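PDB 5JBD: inactive glucansucrase from Lactobacillus reuteri, which belongs to glycoside hydrolase family 70, is named as an inactive glucansucrase, and is built around a TIM-type beta/alpha barrel. Local coordinates for residues G275-F280 against V744-V749; H650-D655 against D688-P693; H669-I674 against E728-T733; V673-A678 against I734-K739. All blocks are in the same frame, centred on the assembly; numbering follows the deposited sequence.

Contact 1. Residues G275-F280 against V744-V749; sequences GNFDGF and VQEDIV
Phe277 turns one ring face onto Glu746, and here the contact between 275-280 and 744-749 is tightest. Glu746 CB stands 3.4 Å from the Phe277 ring centroid, only 2° off the ring normal, a CH-pi contact made at nearly equal range with all six ring carbons. The Glu746 chain leaves with CG anti to its backbone N (chi1 170°) and bends at the next bond, so its carboxylate stacks nearly parallel to the ring while OE2 bonds to the backbone N of Ala694. At the edge of the same ring, Val744 CG1 meets Phe277 CD1 at 3.9 Å.

Next to this packing, Asp278 and Val744 clasp each other. Asp278 N donates to Val744 O (2.9 Å), and Val744 N donates back to Asp278 OD2 (2.8 Å), using the lone pair turned away from OD1. His738 also bonds to OD2, so two groups hold this buried oxygen. Further along, Glu746 N donates to Gly279 O (3.1 Å), and Gln745 CG packs on the Gly279 backbone; the Gln745 amide continues to Tyr319 and Asp688.

The far end is looser, though still buried rather than open to solvent. Phe280 CB approaches Ile748 CG2 at 3.8 Å, while Ile748 CD1 sits 4.2 Å above the Phe280 ring plane, displaced toward its margin. Helix 249-263 packs against both residues there. Parallel pairing of Gly279 with Gln745 and of Phe280 with Glu746 makes strands 279-282 and 743-748 neighbours, despite their distance in sequence, in the circularly permuted (beta/alpha)8 barrel of family 70.

Contact 2. Residues H650-D655 against D688-P693; sequences HMIYED and DFWMAP
His650 ND1 donates to Asp688 OD2 at 2.8 Å, nearly straight (162°), meeting the lone pair on the side of the other carboxylate oxygen. The oxygen lies in the imidazole plane, and Asp688 OD1 is bonded in turn to Gln745, which helps fix the carboxylate's rotation. Four main-chain bonds follow: Asp688 N to Met651 O, Tyr653 N to Asp688 O, Trp690 N to Tyr653 O (2.9 Å) and Asp655 N to Trp690 O. They pair strands 652-654 and 688-691 in parallel, as adjacent staves of the beta/alpha barrel joined by a beta-alpha-beta crossover through helices 670-676 and 678-683. Beyond the last bond, Asp655 holds CG between its backbone N and carbonyl carbon (chi1 90°), which lets OD1 accept a weak bond from Ala692 N at 3.1 Å. Asp655 CB also presses on Phe689 CE1 at 3.4 Å. On the face with Ile652, Glu654 and Trp690 run side by side: Glu654 CG lies 3.7 Å from the centroid of the indole six-membered ring, a CH-pi contact, and the carboxylate lies almost parallel to it, with OE2 bonded to His392. On the other face, Tyr653 CD2 reaches Phe689 CE2 at 3.5 Å, the two ring planes inclined at 50°.

Contact 3. Residues H669-I674 against E728-T733; sequences HAYNVI and EELANT
Glu729 OE1 is gripped by two donors, His669 ND1 across the contact and the backbone N of Ser726 in its own chain region. The histidine bond is 2.8 Å long and almost straight at 170°; it lies in the imidazole plane and uses the lone pair on the side of OE2, with ring and carboxylate planes steeply inclined to each other. Glu729 OE2 takes a second bond from Asn672 ND2 (2.9 Å), but this donor arrives from above the carboxylate plane, 78° out of it. Extended beyond CG, the Glu729 chain thus carries its carboxylate to both the N-cap residue His669 and the first turn of helix 670-676. ND2 of Asn672 also bonds to Val666 O, while its OD1 accepts from a water that donates as well to Glu729 O, so the amide's orientation is fixed from both ends.

Deeper between the helices, Thr733 OG1 lies 2.6 Å from Tyr671 O and 2.8 Å from Glu729 O. Its methyl branch is pressed on Ile674, with Thr733 CG2 to Ile674 CG2 at 3.5 Å, tighter than usual van der Waals contact. Tyr671 presents a ring face to Leu730, whose CB is 3.9 Å from the ring centroid in a CH-pi contact and whose CD1 reaches Tyr671 CE1.

The helix segments run in nearly the same direction, 21° apart, with axes 8.7 Å from each other, as neighbours in the outer layer of the barrel. Beneath them is strand 688-691: Tyr671 and Leu730 both rest on Met691, and Ile674 packs on Phe689.

Contact 4. Residues V673-A678 against I734-K739; sequences VIAKNA and IAALHK
Ile674 and Leu737 meet through methyl groups where neighbouring helices 670-676 and 727-739 of the barrel's outer layer pack together. Ile674 CG2 is 4.0 Å from Leu737 CD1 and equally far from Leu737 CD2, sitting against the fork of the leucine. That fork is placed by Leu737 CG standing anti to its carbonyl carbon (chi1 -66°), which brings the branch nearer to the facing helix than its CB alone would.

Beside this buried pair the interface is made of alanines, whose small side chains let the backbones come close. Ala675 CB faces Ala736 CB at 4.1 Å, both on partly exposed residues, so this side approaches solvent. Ala678, the first residue of helix 678-683, is buried: its CB rests 3.6 Å from Ala736 O, and it also touches Ala736 CB and, at 4.3 Å, Leu737 CD2. Nothing polar joins the two segments, and the packing is light compared with that of the preceding helical turns.

A second shell holds both sides in place. Leu737 leans inward on Phe689 of strand 688-691 and on Val744 of strand 743-748. The next residue, His738, ties the back of its helix to the loop before 275-280, ND1 bonding to Asp274 O. On the other side, the chain leaves helix 670-676 at Asn677 and enters the next helix at once, bringing Ala678 to the interface. Here Val673 O accepts from two donors of Asn677, backbone N at 3.1 Å and side-chain ND2 at 2.8 Å, which reach it from opposite faces of the carbonyl plane.

From the N-terminal side, 275-280 comes first but finds its partner last: contact 1 closes a very long loop when 744-749 is reached, and the other three contacts nest within it. Contact 2 closes a short loop from strand 652-654 to 688-691. Inside that loop, helix 670-676 begins contacts 3 and 4, whose partners on helix 727-739 come later, so both cross contact 2. The two helix contacts share Val673 and Ile674 and continue one interface. Contacts 1 and 2 line up four adjacent strands, 279-282, 743-748, 688-691 and 652-654, while contacts 3 and 4 join the helices packed outside them.

Contact 1. Residues G275-F280 against V744-V749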
loop_
_atom_site.group_PDB
_atom_site.type_symbol
_atom_site.label_atom_id
_atom_site.label_comp_id
_atom_site.label_asym_id
_atom_site.label_seq_id
_atom_site.Cartn_x
_atom_site.Cartn_y
_atom_site.Cartn_z
ATOM N N GLY A 275 -21.043 -9.124 11.387
ATOM C CA GLY A 275 -19.904 -8.266 11.095
ATOM C C GLY A 275 -18.835 -8.980 10.293
ATOM O O GLY A 275 -17.694 -9.085 10.731
ATOM N N ASN A 276 -19.213 -9.424 9.099
ATOM C CA ASN A 276 -18.374 -10.232 8.239
ATOM C C ASN A 276 -18.200 -9.529 6.891
ATOM O O ASN A 276 -19.178 -9.030 6.332
ATOM C CB ASN A 276 -19.078 -11.588 8.032
ATOM C CG ASN A 276 -19.563 -12.230 9.352
ATOM O OD1 ASN A 276 -18.778 -12.558 10.240
ATOM N ND2 ASN A 276 -20.874 -12.413 9.470
ATOM N N PHE A 277 -16.970 -9.476 6.373
ATOM C CA PHE A 277 -16.733 -8.911 5.056
ATOM C C PHE A 277 -17.373 -9.803 3.966
ATOM O O PHE A 277 -17.455 -11.030 4.128
ATOM C CB PHE A 277 -15.239 -8.710 4.805
ATOM C CG PHE A 277 -14.628 -7.611 5.635
ATOM C CD1 PHE A 277 -14.913 -6.275 5.362
ATOM C CD2 PHE A 277 -13.766 -7.898 6.684
ATOM C CE1 PHE A 277 -14.352 -5.254 6.131
ATOM C CE2 PHE A 277 -13.203 -6.885 7.451
ATOM C CZ PHE A 277 -13.494 -5.559 7.174
ATOM N N ASP A 278 -17.832 -9.162 2.892
ATOM C CA ASP A 278 -18.509 -9.799 1.766
ATOM C C ASP A 278 -17.572 -10.094 0.597
ATOM O O ASP A 278 -17.862 -10.963 -0.238
ATOM C CB ASP A 278 -19.637 -8.899 1.278
ATOM C CG ASP A 278 -20.662 -8.634 2.358
ATOM O OD1 ASP A 278 -21.401 -9.581 2.719
ATOM O OD2 ASP A 278 -20.696 -7.491 2.882
ATOM N N GLY A 279 -16.470 -9.363 0.520
ATOM C CA GLY A 279 -15.517 -9.524 -0.560
ATOM C C GLY A 279 -14.272 -8.713 -0.311
ATOM O O GLY A 279 -14.093 -8.189 0.798
ATOM N N PHE A 280 -13.416 -8.614 -1.328
ATOM C CA PHE A 280 -12.108 -7.975 -1.181
ATOM C C PHE A 280 -11.768 -6.921 -2.216
ATOM O O PHE A 280 -12.132 -7.027 -3.399
ATOM C CB PHE A 280 -11.012 -9.035 -1.215
ATOM C CG PHE A 280 -11.164 -10.078 -0.157
ATOM C CD1 PHE A 280 -10.965 -9.748 1.186
ATOM C CD2 PHE A 280 -11.516 -11.384 -0.479
ATOM C CE1 PHE A 280 -11.106 -10.703 2.179
ATOM C CE2 PHE A 280 -11.655 -12.344 0.518
ATOM C CZ PHE A 280 -11.450 -12.007 1.843
ATOM N N VAL A 744 -19.829 -4.943 2.006
ATOM C CA VAL A 744 -18.588 -4.370 2.516
ATOM C C VAL A 744 -17.376 -5.199 2.088
ATOM O O VAL A 744 -17.362 -6.421 2.267
ATOM C CB VAL A 744 -18.620 -4.301 4.064
ATOM C CG1 VAL A 744 -17.475 -3.439 4.591
ATOM C CG2 VAL A 744 -19.962 -3.774 4.571
ATOM N N GLN A 745 -16.344 -4.538 1.569
ATOM C CA GLN A 745 -15.092 -5.208 1.198
ATOM C C GLN A 745 -13.946 -4.791 2.099
ATOM O O GLN A 745 -13.900 -3.660 2.575
ATOM C CB GLN A 745 -14.715 -4.929 -0.257
ATOM C CG GLN A 745 -15.706 -5.494 -1.271
ATOM C CD GLN A 745 -16.937 -4.620 -1.501
ATOM O OE1 GLN A 745 -16.857 -3.389 -1.495
ATOM N NE2 GLN A 745 -18.091 -5.260 -1.687
ATOM N N GLU A 746 -13.019 -5.712 2.338
ATOM C CA GLU A 746 -11.787 -5.402 3.076
ATOM C C GLU A 746 -10.639 -5.367 2.098
ATOM O O GLU A 746 -10.563 -6.174 1.172
ATOM C CB GLU A 746 -11.502 -6.445 4.182
ATOM C CG GLU A 746 -10.128 -6.370 4.854
ATOM C CD GLU A 746 -9.837 -5.078 5.626
ATOM O OE1 GLU A 746 -10.403 -3.994 5.304
ATOM O OE2 GLU A 746 -8.984 -5.149 6.550
ATOM N N ASP A 747 -9.768 -4.396 2.310
ATOM C CA ASP A 747 -8.503 -4.271 1.618
ATOM C C ASP A 747 -7.593 -5.376 2.135
ATOM O O ASP A 747 -7.124 -5.304 3.270
ATOM C CB ASP A 747 -7.902 -2.887 1.934
ATOM C CG ASP A 747 -6.993 -2.363 0.851
ATOM O OD1 ASP A 747 -6.253 -3.168 0.259
ATOM O OD2 ASP A 747 -7.025 -1.119 0.602
ATOM N N ILE A 748 -7.357 -6.394 1.314
ATOM C CA ILE A 748 -6.529 -7.551 1.704
ATOM C C ILE A 748 -5.149 -7.350 1.096
ATOM O O ILE A 748 -5.039 -6.979 -0.073
ATOM C CB ILE A 748 -7.171 -8.924 1.345
ATOM C CG1 ILE A 748 -6.348 -10.078 1.952
ATOM C CG2 ILE A 748 -7.355 -9.116 -0.168
ATOM C CD1 ILE A 748 -6.997 -11.432 1.811
ATOM N N VAL A 749 -4.110 -7.597 1.902
ATOM C CA VAL A 749 -2.749 -7.146 1.597
ATOM C C VAL A 749 -1.772 -8.315 1.668
ATOM O O VAL A 749 -1.142 -8.540 2.705
ATOM C CB VAL A 749 -2.305 -6.038 2.573
ATOM C CG1 VAL A 749 -0.926 -5.484 2.195
ATOM C CG2 VAL A 749 -3.343 -4.923 2.597
#

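Contact 2. Residues H650-D655 against D688-P693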
loop_
_atom_site.group_PDB
_atom_site.type_symbol
_atom_site.label_atom_id
_atom_site.label_comp_id
_atom_site.label_asym_id
_atom_site.label_seq_id
_atom_site.Cartn_x
_atom_site.Cartn_y
_atom_site.Cartn_z
ATOM N N HIS A 650 -23.857 -1.069 -9.367
ATOM C CA HIS A 650 -22.999 -0.919 -8.187
ATOM C C HIS A 650 -22.159 0.355 -8.235
ATOM O O HIS A 650 -21.869 0.905 -9.323
ATOM C CB HIS A 650 -22.089 -2.139 -8.032
ATOM C CG HIS A 650 -22.846 -3.402 -7.769
ATOM N ND1 HIS A 650 -22.750 -4.099 -6.584
ATOM C CD2 HIS A 650 -23.762 -4.062 -8.519
ATOM C CE1 HIS A 650 -23.573 -5.135 -6.621
ATOM N NE2 HIS A 650 -24.200 -5.132 -7.779
ATOM N N MET A 651 -21.810 0.822 -7.042
ATOM C CA MET A 651 -20.897 1.934 -6.832
ATOM C C MET A 651 -20.095 1.703 -5.548
ATOM O O MET A 651 -20.666 1.438 -4.484
ATOM C CB MET A 651 -21.659 3.263 -6.739
ATOM C CG MET A 651 -20.775 4.448 -6.391
ATOM S SD MET A 651 -21.571 6.033 -6.700
ATOM C CE MET A 651 -22.777 6.020 -5.407
ATOM N N ILE A 652 -18.774 1.809 -5.688
ATOM C CA ILE A 652 -17.819 1.612 -4.618
ATOM C C ILE A 652 -17.518 2.964 -3.936
ATOM O O ILE A 652 -17.534 4.005 -4.588
ATOM C CB ILE A 652 -16.512 0.978 -5.153
ATOM C CG1 ILE A 652 -16.803 -0.439 -5.674
ATOM C CG2 ILE A 652 -15.434 0.921 -4.065
ATOM C CD1 ILE A 652 -15.755 -0.971 -6.626
ATOM N N TYR A 653 -17.265 2.924 -2.620
ATOM C CA TYR A 653 -16.799 4.095 -1.855
ATOM C C TYR A 653 -15.523 3.749 -1.091
ATOM O O TYR A 653 -15.527 2.813 -0.285
ATOM C CB TYR A 653 -17.889 4.534 -0.890
ATOM C CG TYR A 653 -17.560 5.755 -0.058
ATOM C CD1 TYR A 653 -17.363 6.996 -0.658
ATOM C CD2 TYR A 653 -17.481 5.681 1.333
ATOM C CE1 TYR A 653 -17.090 8.133 0.102
ATOM C CE2 TYR A 653 -17.189 6.808 2.106
ATOM C CZ TYR A 653 -17.008 8.035 1.493
ATOM O OH TYR A 653 -16.734 9.149 2.253
ATOM N N GLU A 654 -14.429 4.458 -1.388
ATOM C CA GLU A 654 -13.171 4.303 -0.662
ATOM C C GLU A 654 -13.314 5.100 0.633
ATOM O O GLU A 654 -13.471 6.317 0.583
ATOM C CB GLU A 654 -11.944 4.812 -1.459
ATOM C CG GLU A 654 -10.650 4.644 -0.662
ATOM C CD GLU A 654 -9.363 4.914 -1.426
ATOM O OE1 GLU A 654 -9.378 5.501 -2.511
ATOM O OE2 GLU A 654 -8.303 4.527 -0.901
ATOM N N ASP A 655 -13.245 4.423 1.772
ATOM C CA ASP A 655 -13.629 5.046 3.058
ATOM C C ASP A 655 -12.522 5.776 3.821
ATOM O O ASP A 655 -12.764 6.258 4.927
ATOM C CB ASP A 655 -14.310 4.007 3.967
ATOM C CG ASP A 655 -13.348 3.245 4.861
ATOM O OD1 ASP A 655 -12.135 3.136 4.560
ATOM O OD2 ASP A 655 -13.844 2.736 5.898
ATOM N N ASP A 688 -21.280 -0.665 -2.324
ATOM C CA ASP A 688 -20.112 -1.443 -1.942
ATOM C C ASP A 688 -19.119 -0.549 -1.212
ATOM O O ASP A 688 -18.614 0.424 -1.782
ATOM C CB ASP A 688 -19.489 -2.062 -3.191
ATOM C CG ASP A 688 -20.343 -3.193 -3.749
ATOM O OD1 ASP A 688 -20.247 -4.333 -3.229
ATOM O OD2 ASP A 688 -21.143 -2.916 -4.684
ATOM N N PHE A 689 -18.850 -0.890 0.045
ATOM C CA PHE A 689 -18.070 -0.040 0.965
ATOM C C PHE A 689 -16.676 -0.630 1.118
ATOM O O PHE A 689 -16.508 -1.706 1.714
ATOM C CB PHE A 689 -18.811 0.047 2.306
ATOM C CG PHE A 689 -18.465 1.262 3.142
ATOM C CD1 PHE A 689 -17.466 1.200 4.094
ATOM C CD2 PHE A 689 -19.171 2.454 2.999
ATOM C CE1 PHE A 689 -17.152 2.304 4.871
ATOM C CE2 PHE A 689 -18.869 3.566 3.782
ATOM C CZ PHE A 689 -17.858 3.488 4.716
ATOM N N TRP A 690 -15.675 0.056 0.564
ATOM C CA TRP A 690 -14.279 -0.356 0.651
ATOM C C TRP A 690 -13.706 0.193 1.961
ATOM O O TRP A 690 -13.550 1.419 2.141
ATOM C CB TRP A 690 -13.495 0.097 -0.593
ATOM C CG TRP A 690 -11.997 0.094 -0.554
ATOM C CD1 TRP A 690 -11.178 -0.541 0.337
ATOM C CD2 TRP A 690 -11.129 0.780 -1.463
ATOM N NE1 TRP A 690 -9.861 -0.294 0.044
ATOM C CE2 TRP A 690 -9.797 0.518 -1.053
ATOM C CE3 TRP A 690 -11.342 1.592 -2.581
ATOM C CZ2 TRP A 690 -8.682 1.055 -1.718
ATOM C CZ3 TRP A 690 -10.240 2.119 -3.249
ATOM C CH2 TRP A 690 -8.927 1.838 -2.822
ATOM N N MET A 691 -13.384 -0.728 2.865
ATOM C CA MET A 691 -12.791 -0.393 4.161
ATOM C C MET A 691 -11.272 -0.497 4.115
ATOM O O MET A 691 -10.708 -1.402 3.493
ATOM C CB MET A 691 -13.351 -1.292 5.262
ATOM C CG MET A 691 -14.864 -1.200 5.364
ATOM S SD MET A 691 -15.592 -1.532 6.980
ATOM C CE MET A 691 -15.007 -0.074 7.837
ATOM N N ALA A 692 -10.627 0.441 4.799
ATOM C CA ALA A 692 -9.179 0.481 4.911
ATOM C C ALA A 692 -8.618 -0.843 5.409
ATOM O O ALA A 692 -9.307 -1.570 6.129
ATOM C CB ALA A 692 -8.765 1.604 5.860
ATOM N N PRO A 693 -7.361 -1.155 5.047
ATOM C CA PRO A 693 -6.742 -2.328 5.655
ATOM C C PRO A 693 -6.747 -2.152 7.180
ATOM O O PRO A 693 -6.235 -1.155 7.698
ATOM C CB PRO A 693 -5.306 -2.296 5.100
ATOM C CG PRO A 693 -5.071 -0.861 4.768
ATOM C CD PRO A 693 -6.390 -0.395 4.239
#

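Contact 3. Residues H669-I674 against E728-T733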
loop_
_atom_site.group_PDB
_atom_site.type_symbol
_atom_site.label_atom_id
_atom_site.label_comp_id
_atom_site.label_asym_id
_atom_site.label_seq_id
_atom_site.Cartn_x
_atom_site.Cartn_y
_atom_site.Cartn_z
ATOM N N HIS A 669 -13.619 7.724 16.385
ATOM C CA HIS A 669 -13.138 6.547 15.667
ATOM C C HIS A 669 -13.919 6.431 14.366
ATOM O O HIS A 669 -15.144 6.467 14.374
ATOM C CB HIS A 669 -13.357 5.262 16.473
ATOM C CG HIS A 669 -12.430 5.096 17.640
ATOM N ND1 HIS A 669 -12.376 3.932 18.377
ATOM C CD2 HIS A 669 -11.526 5.936 18.197
ATOM C CE1 HIS A 669 -11.467 4.053 19.325
ATOM N NE2 HIS A 669 -10.934 5.260 19.235
ATOM N N ALA A 670 -13.213 6.283 13.255
ATOM C CA ALA A 670 -13.878 6.159 11.957
ATOM C C ALA A 670 -14.962 5.072 11.985
ATOM O O ALA A 670 -16.047 5.274 11.438
ATOM C CB ALA A 670 -12.856 5.880 10.856
ATOM N N TYR A 671 -14.696 3.948 12.664
ATOM C CA TYR A 671 -15.684 2.868 12.721
ATOM C C TYR A 671 -17.000 3.347 13.318
ATOM O O TYR A 671 -18.065 3.052 12.779
ATOM C CB TYR A 671 -15.150 1.634 13.473
ATOM C CG TYR A 671 -13.993 0.887 12.794
ATOM C CD1 TYR A 671 -13.834 0.879 11.408
ATOM C CD2 TYR A 671 -13.050 0.208 13.555
ATOM C CE1 TYR A 671 -12.767 0.229 10.805
ATOM C CE2 TYR A 671 -11.993 -0.461 12.963
ATOM C CZ TYR A 671 -11.865 -0.457 11.570
ATOM O OH TYR A 671 -10.821 -1.103 10.969
ATOM N N ASN A 672 -16.929 4.132 14.390
ATOM C CA ASN A 672 -18.140 4.636 15.043
ATOM C C ASN A 672 -18.860 5.698 14.221
ATOM O O ASN A 672 -20.095 5.697 14.137
ATOM C CB ASN A 672 -17.816 5.136 16.459
ATOM C CG ASN A 672 -17.313 4.010 17.362
ATOM O OD1 ASN A 672 -17.642 2.835 17.146
ATOM N ND2 ASN A 672 -16.492 4.347 18.340
ATOM N N VAL A 673 -18.089 6.594 13.617
ATOM C CA VAL A 673 -18.657 7.620 12.733
ATOM C C VAL A 673 -19.348 6.958 11.532
ATOM O O VAL A 673 -20.468 7.335 11.180
ATOM C CB VAL A 673 -17.586 8.648 12.278
ATOM C CG1 VAL A 673 -18.193 9.676 11.326
ATOM C CG2 VAL A 673 -16.957 9.325 13.492
ATOM N N ILE A 674 -18.714 5.944 10.940
ATOM C CA ILE A 674 -19.299 5.221 9.786
ATOM C C ILE A 674 -20.640 4.566 10.164
ATOM O O ILE A 674 -21.639 4.731 9.451
ATOM C CB ILE A 674 -18.306 4.197 9.180
ATOM C CG1 ILE A 674 -17.129 4.916 8.518
ATOM C CG2 ILE A 674 -18.986 3.286 8.156
ATOM C CD1 ILE A 674 -15.880 4.079 8.320
ATOM N N GLU A 728 -14.111 -4.974 17.677
ATOM C CA GLU A 728 -15.520 -5.008 18.084
ATOM C C GLU A 728 -16.301 -3.905 17.376
ATOM O O GLU A 728 -17.414 -4.119 16.898
ATOM C CB GLU A 728 -15.692 -4.815 19.603
ATOM C CG GLU A 728 -16.921 -5.468 20.151
ATOM C CD GLU A 728 -17.055 -5.311 21.657
ATOM O OE1 GLU A 728 -16.135 -5.705 22.413
ATOM O OE2 GLU A 728 -18.091 -4.790 22.081
ATOM N N GLU A 729 -15.715 -2.717 17.339
ATOM C CA GLU A 729 -16.319 -1.585 16.624
ATOM C C GLU A 729 -16.466 -1.890 15.118
ATOM O O GLU A 729 -17.536 -1.690 14.547
ATOM C CB GLU A 729 -15.503 -0.318 16.862
ATOM C CG GLU A 729 -15.729 0.308 18.236
ATOM C CD GLU A 729 -14.734 1.397 18.585
ATOM O OE1 GLU A 729 -13.686 1.519 17.896
ATOM O OE2 GLU A 729 -14.989 2.134 19.573
ATOM N N LEU A 730 -15.401 -2.417 14.509
ATOM C CA LEU A 730 -15.427 -2.834 13.102
ATOM C C LEU A 730 -16.603 -3.778 12.804
ATOM O O LEU A 730 -17.368 -3.556 11.857
ATOM C CB LEU A 730 -14.108 -3.504 12.699
ATOM C CG LEU A 730 -14.032 -4.121 11.288
ATOM C CD1 LEU A 730 -14.373 -3.102 10.212
ATOM C CD2 LEU A 730 -12.652 -4.691 11.027
ATOM N N ALA A 731 -16.759 -4.817 13.620
ATOM C CA ALA A 731 -17.851 -5.773 13.407
ATOM C C ALA A 731 -19.238 -5.134 13.512
ATOM O O ALA A 731 -20.130 -5.452 12.715
ATOM C CB ALA A 731 -17.739 -6.945 14.372
ATOM N N ASN A 732 -19.426 -4.244 14.493
ATOM C CA ASN A 732 -20.683 -3.496 14.611
ATOM C C ASN A 732 -20.892 -2.549 13.431
ATOM O O ASN A 732 -22.013 -2.397 12.962
ATOM C CB ASN A 732 -20.740 -2.704 15.923
ATOM C CG ASN A 732 -21.078 -3.577 17.118
ATOM O OD1 ASN A 732 -21.828 -4.569 17.021
ATOM N ND2 ASN A 732 -20.532 -3.216 18.253
ATOM N N THR A 733 -19.805 -1.947 12.940
ATOM C CA THR A 733 -19.869 -1.065 11.771
ATOM C C THR A 733 -20.276 -1.828 10.508
ATOM O O THR A 733 -21.140 -1.371 9.757
ATOM C CB THR A 733 -18.528 -0.329 11.562
ATOM O OG1 THR A 733 -18.219 0.409 12.752
ATOM C CG2 THR A 733 -18.595 0.628 10.376
HETATM O O HOH W 1 -18.664 0.790 15.594
#

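Contact 4. Residues V673-A678 against I734-K739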
loop_
_atom_site.group_PDB
_atom_site.type_symbol
_atom_site.label_atom_id
_atom_site.label_comp_id
_atom_site.label_asym_id
_atom_site.label_seq_id
_atom_site.Cartn_x
_atom_site.Cartn_y
_atom_site.Cartn_z
ATOM N N VAL A 673 -18.089 6.594 13.617
ATOM C CA VAL A 673 -18.657 7.620 12.733
ATOM C C VAL A 673 -19.348 6.958 11.532
ATOM O O VAL A 673 -20.468 7.335 11.180
ATOM C CB VAL A 673 -17.586 8.648 12.278
ATOM C CG1 VAL A 673 -18.193 9.676 11.326
ATOM C CG2 VAL A 673 -16.957 9.325 13.492
ATOM N N ILE A 674 -18.714 5.944 10.940
ATOM C CA ILE A 674 -19.299 5.221 9.786
ATOM C C ILE A 674 -20.640 4.566 10.164
ATOM O O ILE A 674 -21.639 4.731 9.451
ATOM C CB ILE A 674 -18.306 4.197 9.180
ATOM C CG1 ILE A 674 -17.129 4.916 8.518
ATOM C CG2 ILE A 674 -18.986 3.286 8.156
ATOM C CD1 ILE A 674 -15.880 4.079 8.320
ATOM N N ALA A 675 -20.654 3.841 11.285
ATOM C CA ALA A 675 -21.877 3.189 11.794
ATOM C C ALA A 675 -23.018 4.181 11.981
ATOM O O ALA A 675 -24.134 3.945 11.515
ATOM C CB ALA A 675 -21.590 2.485 13.114
ATOM N N LYS A 676 -22.715 5.307 12.630
ATOM C CA LYS A 676 -23.708 6.362 12.858
ATOM C C LYS A 676 -24.289 6.920 11.536
ATOM O O LYS A 676 -25.467 7.280 11.471
ATOM C CB LYS A 676 -23.077 7.486 13.685
ATOM C CG LYS A 676 -24.048 8.530 14.210
ATOM C CD LYS A 676 -23.299 9.617 14.982
ATOM C CE LYS A 676 -24.077 10.924 15.066
ATOM N NZ LYS A 676 -24.915 11.000 16.294
ATOM N N ASN A 677 -23.466 6.957 10.490
ATOM C CA ASN A 677 -23.848 7.519 9.179
ATOM C C ASN A 677 -24.258 6.485 8.120
ATOM O O ASN A 677 -24.346 6.801 6.939
ATOM C CB ASN A 677 -22.689 8.378 8.657
ATOM C CG ASN A 677 -22.565 9.686 9.405
ATOM O OD1 ASN A 677 -23.297 10.622 9.119
ATOM N ND2 ASN A 677 -21.647 9.756 10.363
ATOM N N ALA A 678 -24.550 5.258 8.534
ATOM C CA ALA A 678 -24.806 4.174 7.583
ATOM C C ALA A 678 -25.901 4.515 6.570
ATOM O O ALA A 678 -25.776 4.198 5.378
ATOM C CB ALA A 678 -25.153 2.888 8.330
ATOM N N ILE A 734 -19.684 -3.007 10.300
ATOM C CA ILE A 734 -20.054 -3.846 9.150
ATOM C C ILE A 734 -21.544 -4.203 9.213
ATOM O O ILE A 734 -22.251 -4.131 8.197
ATOM C CB ILE A 734 -19.173 -5.106 9.052
ATOM C CG1 ILE A 734 -17.738 -4.703 8.712
ATOM C CG2 ILE A 734 -19.708 -6.063 7.982
ATOM C CD1 ILE A 734 -16.717 -5.786 8.925
ATOM N N ALA A 735 -22.015 -4.569 10.403
ATOM C CA ALA A 735 -23.435 -4.920 10.610
ATOM C C ALA A 735 -24.361 -3.742 10.320
ATOM O O ALA A 735 -25.417 -3.916 9.703
ATOM C CB ALA A 735 -23.664 -5.429 12.018
ATOM N N ALA A 736 -23.955 -2.549 10.763
ATOM C CA ALA A 736 -24.718 -1.326 10.486
ATOM C C ALA A 736 -24.808 -1.028 8.983
ATOM O O ALA A 736 -25.876 -0.679 8.486
ATOM C CB ALA A 736 -24.120 -0.138 11.234
ATOM N N LEU A 737 -23.706 -1.197 8.262
ATOM C CA LEU A 737 -23.718 -1.032 6.806
ATOM C C LEU A 737 -24.602 -2.094 6.139
ATOM O O LEU A 737 -25.366 -1.782 5.231
ATOM C CB LEU A 737 -22.298 -1.081 6.242
ATOM C CG LEU A 737 -21.403 0.093 6.676
ATOM C CD1 LEU A 737 -19.950 -0.187 6.363
ATOM C CD2 LEU A 737 -21.842 1.398 6.017
ATOM N N HIS A 738 -24.498 -3.344 6.607
ATOM C CA HIS A 738 -25.375 -4.411 6.127
ATOM C C HIS A 738 -26.847 -4.078 6.361
ATOM O O HIS A 738 -27.664 -4.270 5.470
ATOM C CB HIS A 738 -25.058 -5.750 6.806
ATOM C CG HIS A 738 -23.845 -6.437 6.266
ATOM N ND1 HIS A 738 -23.167 -7.393 6.985
ATOM C CD2 HIS A 738 -23.203 -6.331 5.076
ATOM C CE1 HIS A 738 -22.147 -7.831 6.274
ATOM N NE2 HIS A 738 -22.140 -7.197 5.115
ATOM N N LYS A 739 -27.165 -3.553 7.545
ATOM C CA LYS A 739 -28.544 -3.149 7.891
ATOM C C LYS A 739 -29.090 -2.082 6.908
ATOM O O LYS A 739 -30.262 -2.128 6.485
ATOM C CB LYS A 739 -28.575 -2.640 9.343
ATOM C CG LYS A 739 -29.951 -2.538 10.003
ATOM C CD LYS A 739 -29.796 -2.292 11.513
ATOM C CE LYS A 739 -31.056 -2.560 12.337
ATOM N NZ LYS A 739 -32.329 -2.241 11.621
#